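Local coordinates for hydrolase, NUDIX family (Clostridium perfringens ATCC 13124, PDB 3F6A), which probably hydrolyses a nucleoside diphosphate linked to another moiety, as is typical of NUDIX enzymes, though its own substrate is not established, at residues K18-L23 and E53-N58. Residues are numbered along the deposited sequence; the frame is centred on the assembly and turned at random.
Sequences KVLLHL and EEAGLN
The imidazole of His22 and the carboxylate of Glu54 are the flat groups of this contact, and they meet neither face to face nor squarely at an edge. Glu54 OE1 comes to the ring obliquely, 3.5 Å from His22 NE2, with the two planes 44° apart and the side chains crossing at about a right angle. Each group has a clear hydrogen-bond partner elsewhere: His22 ND1 hydrogen-bonds to the carbonyl oxygen of Leu31, which limits rotation of the ring, and Glu54 OE1 accepts a hydrogen bond from the backbone N of Gly34. Both therefore tie into strand 30-36, whose Leu33 also touches the two side chains. A chi1 of 76° puts His22 CG between its backbone N and carbonyl carbon, whereas the Glu54 chain runs extended beyond CG to bring its carboxylate to NE2.

Two residues back along the strand, the contact becomes wholly apolar. Leu20 reaches Leu57 tip to tip, its CD2 lying 3.8 Å from Leu57 CD1, and the same methyl packs 4.0 Å from Ala55 CB. Leu122 and Trp124 of strand 122-125 also touch Leu20, extending this packing beyond the two segments. Between Ala55 and Leu57 the chain turns at Gly56, whose positive phi (59°) takes the chain out of the right-handed helical region. All five touching residues are buried, yet the two segments bury just 156 Å² between them, and their nearest CA atoms, those of His22 and Glu54, are 8.6 Å apart: side chains alone bridge the gap. This is the packing of the C-terminal end of helix 43-55 onto the central mixed sheet, consistent with the Nudix fold, in which the loop-helix-loop Nudix box, matched here by residues 35-56, lies against the sheet.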
loop_
_atom_site.group_PDB
_atom_site.type_symbol
_atom_site.label_atom_id
_atom_site.label_comp_id
_atom_site.label_asym_id
_atom_site.label_seq_id
_atom_site.Cartn_x
_atom_site.Cartn_y
_atom_site.Cartn_z
ATOM N N LYS A 18 -11.682 5.256 21.651
ATOM C CA LYS A 18 -11.352 6.557 21.074
ATOM C C LYS A 18 -10.137 6.491 20.142
ATOM O O LYS A 18 -9.327 5.569 20.227
ATOM C CB LYS A 18 -11.108 7.586 22.191
ATOM C CG LYS A 18 -12.262 7.693 23.183
ATOM C CD LYS A 18 -12.197 8.970 24.003
ATOM C CE LYS A 18 -13.381 9.048 24.965
ATOM N NZ LYS A 18 -13.479 10.370 25.654
ATOM N N VAL A 19 -10.023 7.473 19.254
ATOM C CA VAL A 19 -8.915 7.528 18.304
ATOM C C VAL A 19 -8.145 8.830 18.503
ATOM O O VAL A 19 -8.735 9.862 18.806
ATOM C CB VAL A 19 -9.432 7.433 16.846
ATOM C CG1 VAL A 19 -10.431 8.545 16.582
ATOM C CG2 VAL A 19 -8.268 7.498 15.874
ATOM N N LEU A 20 -6.831 8.771 18.313
ATOM C CA LEU A 20 -5.947 9.919 18.516
ATOM C C LEU A 20 -5.585 10.754 17.294
ATOM O O LEU A 20 -5.280 10.224 16.232
ATOM C CB LEU A 20 -4.647 9.439 19.171
ATOM C CG LEU A 20 -3.499 10.445 19.288
ATOM C CD1 LEU A 20 -3.873 11.528 20.299
ATOM C CD2 LEU A 20 -2.231 9.718 19.721
ATOM N N LEU A 21 -5.605 12.074 17.468
ATOM C CA LEU A 21 -5.236 13.015 16.408
ATOM C C LEU A 21 -4.418 14.119 17.069
ATOM O O LEU A 21 -4.497 14.303 18.278
ATOM C CB LEU A 21 -6.482 13.641 15.766
ATOM C CG LEU A 21 -7.507 12.743 15.069
ATOM C CD1 LEU A 21 -8.724 13.572 14.685
ATOM C CD2 LEU A 21 -6.892 12.099 13.833
ATOM N N HIS A 22 -3.629 14.850 16.291
ATOM C CA HIS A 22 -2.870 15.951 16.864
ATOM C C HIS A 22 -2.906 17.151 15.928
ATOM O O HIS A 22 -3.055 16.994 14.719
ATOM C CB HIS A 22 -1.429 15.515 17.209
ATOM C CG HIS A 22 -0.503 15.387 16.035
ATOM N ND1 HIS A 22 -0.940 15.194 14.742
ATOM C CD2 HIS A 22 0.852 15.371 15.977
ATOM C CE1 HIS A 22 0.103 15.064 13.939
ATOM N NE2 HIS A 22 1.200 15.167 14.664
ATOM N N LEU A 23 -2.813 18.352 16.496
ATOM C CA LEU A 23 -2.849 19.583 15.707
ATOM C C LEU A 23 -1.516 19.764 14.982
ATOM O O LEU A 23 -0.483 19.999 15.603
ATOM C CB LEU A 23 -3.118 20.793 16.618
ATOM C CG LEU A 23 -3.825 22.001 15.983
ATOM C CD1 LEU A 23 -3.897 23.131 16.998
ATOM C CD2 LEU A 23 -3.091 22.457 14.743
ATOM N N GLU A 53 7.638 9.081 18.477
ATOM C CA GLU A 53 8.126 10.452 18.453
ATOM C C GLU A 53 7.037 11.509 18.649
ATOM O O GLU A 53 7.241 12.492 19.368
ATOM C CB GLU A 53 8.879 10.721 17.142
ATOM C CG GLU A 53 10.073 9.787 16.918
ATOM C CD GLU A 53 10.814 10.054 15.611
ATOM O OE1 GLU A 53 10.152 10.247 14.566
ATOM O OE2 GLU A 53 12.069 10.062 15.625
ATOM N N GLU A 54 5.871 11.300 18.045
ATOM C CA GLU A 54 4.804 12.286 18.148
ATOM C C GLU A 54 3.867 12.143 19.343
ATOM O O GLU A 54 3.167 13.096 19.694
ATOM C CB GLU A 54 4.001 12.315 16.842
ATOM C CG GLU A 54 4.903 12.463 15.620
ATOM C CD GLU A 54 4.149 12.750 14.327
ATOM O OE1 GLU A 54 3.026 12.234 14.149
ATOM O OE2 GLU A 54 4.696 13.484 13.478
ATOM N N ALA A 55 3.859 10.975 19.981
ATOM C CA ALA A 55 2.981 10.775 21.127
ATOM C C ALA A 55 3.587 9.915 22.232
ATOM O O ALA A 55 2.925 9.647 23.229
ATOM C CB ALA A 55 1.664 10.168 20.667
ATOM N N GLY A 56 4.836 9.489 22.058
ATOM C CA GLY A 56 5.483 8.658 23.064
ATOM C C GLY A 56 4.709 7.375 23.300
ATOM O O GLY A 56 4.646 6.860 24.426
ATOM N N LEU A 57 4.123 6.844 22.230
ATOM C CA LEU A 57 3.324 5.627 22.329
ATOM C C LEU A 57 3.910 4.392 21.668
ATOM O O LEU A 57 4.599 4.474 20.649
ATOM C CB LEU A 57 1.938 5.850 21.715
ATOM C CG LEU A 57 0.997 6.909 22.288
ATOM C CD1 LEU A 57 -0.244 7.005 21.411
ATOM C CD2 LEU A 57 0.624 6.550 23.720
ATOM N N ASN A 58 3.621 3.247 22.278
ATOM C CA ASN A 58 4.004 1.949 21.746
ATOM C C ASN A 58 2.682 1.529 21.109
ATOM O O ASN A 58 1.639 1.621 21.753
ATOM C CB ASN A 58 4.356 0.975 22.873
ATOM C CG ASN A 58 5.772 1.145 23.372
ATOM O OD1 ASN A 58 6.092 0.767 24.496
ATOM N ND2 ASN A 58 6.632 1.704 22.532
#